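Beta-L-arabinobiosidase (Bacteroides thetaiotaomicron, PDB 5MQR) probably acts as a glycosidase that removes sugar units during the breakdown of complex plant pectin by a gut bacterium. Local coordinates at residues V860-T874 / S880-W892. Numbering follows the deposited sequence.
Sequences VENDLWNTRHQFFET and SANVREAIGYIPW
Arg884 reaches His869 twice: its NH2 donates to His869 O (2.9 Å), on a lone pair in the carbonyl plane, while the guanidinium lies flat on the imidazole, planes 21° apart. An extended chain (chi2 -173°, chi3 -179°) carries it there, and NH1 continues to a salt bridge with Glu926. Glu873 meets the ring at its edge, in plane, and so fixes its rotation, its OE2 accepting a hydrogen bond from ND1 (2.7 Å) through the syn lone pair; OE1 receives a weak bond from Val883 N. Nearby, Asn866 ND2 donates to Asn882 OD1 (3.0 Å), and Ala881 N binds Thr874 O. Replacing Arg884 by an alanine would probably leave Glu926 without its cationic mate and uncover one face of His869. Arg884 CB also sits over a face of Phe871, 3.9 Å from the ring centroid, and Phe871 turns its edge to the face of Tyr889 in a T-shaped pair. Phe872 receives Pro891 CG over one face and Trp865 over the other, its edge directed at Trp892. Gly888 CA fits against Phe872 O at 3.2 Å. The hairpin 865-872, closed by a G1 beta bulge at Gln870 and Phe871, thus packs on the loop and 3-10 turn that follow, within the MGH1-like glycoside hydrolase domain.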
# COMPACT_ATOMS: atom_id res chain seq x y z
N VAL A 860 -32.22 17.74 31.11
CA VAL A 860 -30.80 17.97 31.33
C VAL A 860 -30.43 19.40 30.96
O VAL A 860 -29.71 20.07 31.70
CB VAL A 860 -29.91 16.94 30.59
CG1 VAL A 860 -28.44 17.33 30.66
CG2 VAL A 860 -30.09 15.57 31.21
N GLU A 861 -30.91 19.86 29.81
CA GLU A 861 -30.54 21.18 29.29
C GLU A 861 -31.07 22.32 30.14
O GLU A 861 -30.36 23.31 30.36
CB GLU A 861 -31.01 21.35 27.85
CG GLU A 861 -30.21 20.54 26.85
CD GLU A 861 -30.58 20.86 25.41
OE1 GLU A 861 -31.76 21.15 25.15
OE2 GLU A 861 -29.69 20.81 24.55
N ASN A 862 -32.30 22.18 30.60
CA ASN A 862 -32.94 23.20 31.43
C ASN A 862 -32.51 23.14 32.89
O ASN A 862 -32.30 24.18 33.50
CB ASN A 862 -34.47 23.11 31.32
CG ASN A 862 -35.00 23.50 29.93
OD1 ASN A 862 -34.35 24.22 29.16
ND2 ASN A 862 -36.18 23.00 29.61
N ASP A 863 -32.38 21.94 33.45
CA ASP A 863 -32.18 21.78 34.89
C ASP A 863 -30.74 21.52 35.31
O ASP A 863 -30.38 21.87 36.42
CB ASP A 863 -33.05 20.64 35.43
CG ASP A 863 -34.54 20.92 35.33
OD1 ASP A 863 -34.96 21.92 34.73
OD2 ASP A 863 -35.31 20.14 35.88
N LEU A 864 -29.92 20.86 34.47
CA LEU A 864 -28.54 20.53 34.87
C LEU A 864 -27.48 21.49 34.36
O LEU A 864 -26.38 21.54 34.89
CB LEU A 864 -28.19 19.09 34.51
CG LEU A 864 -29.12 18.04 35.14
CD1 LEU A 864 -28.58 16.65 34.82
CD2 LEU A 864 -29.29 18.21 36.64
N TRP A 865 -27.83 22.27 33.34
CA TRP A 865 -26.98 23.35 32.86
C TRP A 865 -26.93 24.44 33.93
O TRP A 865 -27.94 25.07 34.23
CB TRP A 865 -27.50 23.92 31.56
CG TRP A 865 -26.60 24.96 30.97
CD1 TRP A 865 -26.87 26.30 30.80
CD2 TRP A 865 -25.27 24.76 30.49
NE1 TRP A 865 -25.78 26.93 30.23
CE2 TRP A 865 -24.79 26.01 30.04
CE3 TRP A 865 -24.43 23.64 30.40
CZ2 TRP A 865 -23.51 26.17 29.49
CZ3 TRP A 865 -23.16 23.80 29.85
CH2 TRP A 865 -22.71 25.05 29.41
N ASN A 866 -25.75 24.63 34.52
CA ASN A 866 -25.52 25.68 35.53
C ASN A 866 -25.13 26.92 34.76
O ASN A 866 -24.10 26.92 34.10
CB ASN A 866 -24.40 25.23 36.49
CG ASN A 866 -24.06 26.25 37.54
OD1 ASN A 866 -23.92 27.44 37.25
ND2 ASN A 866 -23.88 25.79 38.77
N THR A 867 -25.96 27.96 34.81
CA THR A 867 -25.75 29.17 34.00
C THR A 867 -24.68 30.12 34.57
O THR A 867 -24.15 30.93 33.82
CB THR A 867 -27.07 29.97 33.78
OG1 THR A 867 -27.71 30.15 35.04
CG2 THR A 867 -28.02 29.23 32.84
N ARG A 868 -24.38 30.03 35.87
CA ARG A 868 -23.27 30.81 36.45
C ARG A 868 -21.93 30.27 35.94
O ARG A 868 -21.11 31.03 35.43
CB ARG A 868 -23.32 30.84 38.00
CG ARG A 868 -24.39 31.82 38.54
CD ARG A 868 -24.78 31.72 40.04
NE ARG A 868 -24.74 30.38 40.68
CZ ARG A 868 -25.51 29.31 40.38
NH1 ARG A 868 -26.40 29.34 39.38
NH2 ARG A 868 -25.37 28.18 41.07
N HIS A 869 -21.76 28.95 36.03
CA HIS A 869 -20.53 28.28 35.56
C HIS A 869 -20.44 28.00 34.06
O HIS A 869 -19.34 27.80 33.54
CB HIS A 869 -20.35 26.95 36.31
CG HIS A 869 -19.93 27.11 37.73
ND1 HIS A 869 -19.82 26.04 38.59
CD2 HIS A 869 -19.59 28.21 38.44
CE1 HIS A 869 -19.41 26.47 39.77
NE2 HIS A 869 -19.28 27.79 39.71
N GLN A 870 -21.58 27.93 33.38
CA GLN A 870 -21.63 27.47 31.99
C GLN A 870 -21.03 26.07 31.88
O GLN A 870 -19.96 25.85 31.32
CB GLN A 870 -20.98 28.49 31.05
CG GLN A 870 -21.58 29.88 31.17
CD GLN A 870 -20.96 30.85 30.21
OE1 GLN A 870 -21.13 30.76 28.99
NE2 GLN A 870 -20.22 31.80 30.74
N PHE A 871 -21.75 25.12 32.45
CA PHE A 871 -21.27 23.76 32.61
C PHE A 871 -22.41 22.89 33.17
O PHE A 871 -23.20 23.34 34.02
CB PHE A 871 -20.08 23.73 33.58
CG PHE A 871 -19.15 22.60 33.35
CD1 PHE A 871 -18.19 22.67 32.34
CD2 PHE A 871 -19.25 21.45 34.10
CE1 PHE A 871 -17.34 21.60 32.10
CE2 PHE A 871 -18.40 20.38 33.87
CZ PHE A 871 -17.44 20.46 32.87
N PHE A 872 -22.51 21.66 32.67
CA PHE A 872 -23.49 20.70 33.16
C PHE A 872 -23.02 20.15 34.48
O PHE A 872 -21.90 19.67 34.57
CB PHE A 872 -23.70 19.54 32.20
CG PHE A 872 -24.44 19.92 30.96
CD1 PHE A 872 -25.80 20.16 31.01
CD2 PHE A 872 -23.78 20.02 29.73
CE1 PHE A 872 -26.49 20.50 29.86
CE2 PHE A 872 -24.48 20.35 28.57
CZ PHE A 872 -25.84 20.60 28.64
N GLU A 873 -23.87 20.23 35.48
CA GLU A 873 -23.50 19.87 36.84
C GLU A 873 -24.65 19.18 37.57
O GLU A 873 -25.83 19.31 37.20
CB GLU A 873 -23.07 21.12 37.62
CG GLU A 873 -21.85 21.82 37.04
CD GLU A 873 -21.42 23.05 37.83
OE1 GLU A 873 -21.99 23.32 38.90
OE2 GLU A 873 -20.48 23.76 37.37
N THR A 874 -24.28 18.44 38.61
CA THR A 874 -25.19 17.75 39.49
C THR A 874 -26.13 18.74 40.15
O THR A 874 -25.72 19.85 40.50
CB THR A 874 -24.43 17.02 40.60
OG1 THR A 874 -23.59 16.02 40.02
CG2 THR A 874 -25.37 16.37 41.60
N SER A 880 -27.74 23.84 42.50
CA SER A 880 -26.61 23.18 41.84
C SER A 880 -25.53 22.82 42.84
O SER A 880 -25.40 23.45 43.88
CB SER A 880 -26.01 24.08 40.77
OG SER A 880 -25.10 23.35 39.98
N ALA A 881 -24.76 21.78 42.53
CA ALA A 881 -23.62 21.42 43.34
C ALA A 881 -22.50 22.44 43.20
O ALA A 881 -21.61 22.45 44.04
CB ALA A 881 -23.11 20.04 42.98
N ASN A 882 -22.55 23.28 42.16
CA ASN A 882 -21.56 24.33 41.92
C ASN A 882 -20.14 23.78 41.95
O ASN A 882 -19.28 24.30 42.66
CB ASN A 882 -21.71 25.46 42.94
CG ASN A 882 -22.96 26.26 42.74
OD1 ASN A 882 -23.36 26.55 41.61
ND2 ASN A 882 -23.59 26.63 43.83
N VAL A 883 -19.95 22.70 41.19
CA VAL A 883 -18.64 22.12 40.93
C VAL A 883 -18.62 21.55 39.51
O VAL A 883 -19.52 20.79 39.12
CB VAL A 883 -18.26 21.05 41.99
CG1 VAL A 883 -19.28 19.92 42.07
CG2 VAL A 883 -16.85 20.52 41.73
N ARG A 884 -17.63 21.96 38.73
CA ARG A 884 -17.42 21.41 37.41
C ARG A 884 -16.68 20.08 37.58
O ARG A 884 -15.56 20.04 38.14
CB ARG A 884 -16.60 22.35 36.54
CG ARG A 884 -17.20 23.73 36.31
CD ARG A 884 -16.35 24.46 35.29
NE ARG A 884 -16.81 25.82 35.01
CZ ARG A 884 -16.65 26.88 35.80
NH1 ARG A 884 -16.04 26.78 36.98
NH2 ARG A 884 -17.11 28.06 35.40
N GLU A 885 -17.31 19.01 37.11
CA GLU A 885 -16.73 17.66 37.18
C GLU A 885 -16.64 17.05 35.79
O GLU A 885 -17.29 17.52 34.87
CB GLU A 885 -17.56 16.76 38.11
CG GLU A 885 -17.59 17.22 39.56
CD GLU A 885 -18.60 16.46 40.41
OE1 GLU A 885 -19.80 16.39 40.05
OE2 GLU A 885 -18.18 15.93 41.46
N ALA A 886 -15.87 15.98 35.66
CA ALA A 886 -15.76 15.28 34.38
C ALA A 886 -17.12 14.76 33.92
O ALA A 886 -17.37 14.67 32.70
CB ALA A 886 -14.76 14.13 34.46
N ILE A 887 -17.99 14.43 34.90
CA ILE A 887 -19.33 13.93 34.57
C ILE A 887 -20.14 14.94 33.77
O ILE A 887 -21.05 14.56 33.08
CB ILE A 887 -20.15 13.43 35.79
CG1 ILE A 887 -20.40 14.55 36.82
CG2 ILE A 887 -19.46 12.23 36.42
CD1 ILE A 887 -21.47 14.20 37.85
N GLY A 888 -19.80 16.22 33.86
CA GLY A 888 -20.46 17.26 33.06
C GLY A 888 -20.25 17.18 31.55
O GLY A 888 -20.93 17.88 30.79
N TYR A 889 -19.27 16.36 31.12
CA TYR A 889 -19.07 16.11 29.70
C TYR A 889 -19.87 14.92 29.18
O TYR A 889 -20.01 14.81 27.98
CB TYR A 889 -17.59 15.95 29.38
CG TYR A 889 -16.77 17.22 29.54
CD1 TYR A 889 -17.10 18.40 28.84
CD2 TYR A 889 -15.67 17.25 30.38
CE1 TYR A 889 -16.34 19.56 29.02
CE2 TYR A 889 -14.91 18.40 30.56
CZ TYR A 889 -15.25 19.55 29.89
OH TYR A 889 -14.46 20.65 30.11
N ILE A 890 -20.45 14.11 30.06
CA ILE A 890 -21.19 12.90 29.65
C ILE A 890 -22.38 13.19 28.73
O ILE A 890 -22.63 12.40 27.84
CB ILE A 890 -21.60 12.05 30.87
CG1 ILE A 890 -20.34 11.51 31.58
CG2 ILE A 890 -22.42 10.82 30.48
CD1 ILE A 890 -20.65 10.83 32.90
N PRO A 891 -23.08 14.33 28.87
CA PRO A 891 -24.11 14.59 27.86
C PRO A 891 -23.63 14.41 26.40
O PRO A 891 -24.38 13.86 25.58
CB PRO A 891 -24.52 16.03 28.14
CG PRO A 891 -24.28 16.18 29.61
CD PRO A 891 -22.99 15.44 29.83
N TRP A 892 -22.41 14.85 26.09
CA TRP A 892 -21.84 14.69 24.74
C TRP A 892 -21.43 13.26 24.36
O TRP A 892 -21.30 12.95 23.19
CB TRP A 892 -20.64 15.61 24.53
CG TRP A 892 -21.05 17.00 24.37
CD1 TRP A 892 -21.54 17.59 23.24
CD2 TRP A 892 -21.05 18.01 25.37
NE1 TRP A 892 -21.82 18.89 23.47
CE2 TRP A 892 -21.52 19.19 24.76
CE3 TRP A 892 -20.65 18.04 26.71
CZ2 TRP A 892 -21.63 20.39 25.45
CZ3 TRP A 892 -20.78 19.24 27.41
CH2 TRP A 892 -21.27 20.40 26.78
O HOH W 1 -17.34 26.17 32.20
O HOH W 2 -20.08 18.61 36.53
O HOH W 3 -20.51 20.52 30.95
O HOH W 4 -26.40 22.04 38.19
O HOH W 5 -21.19 18.45 38.88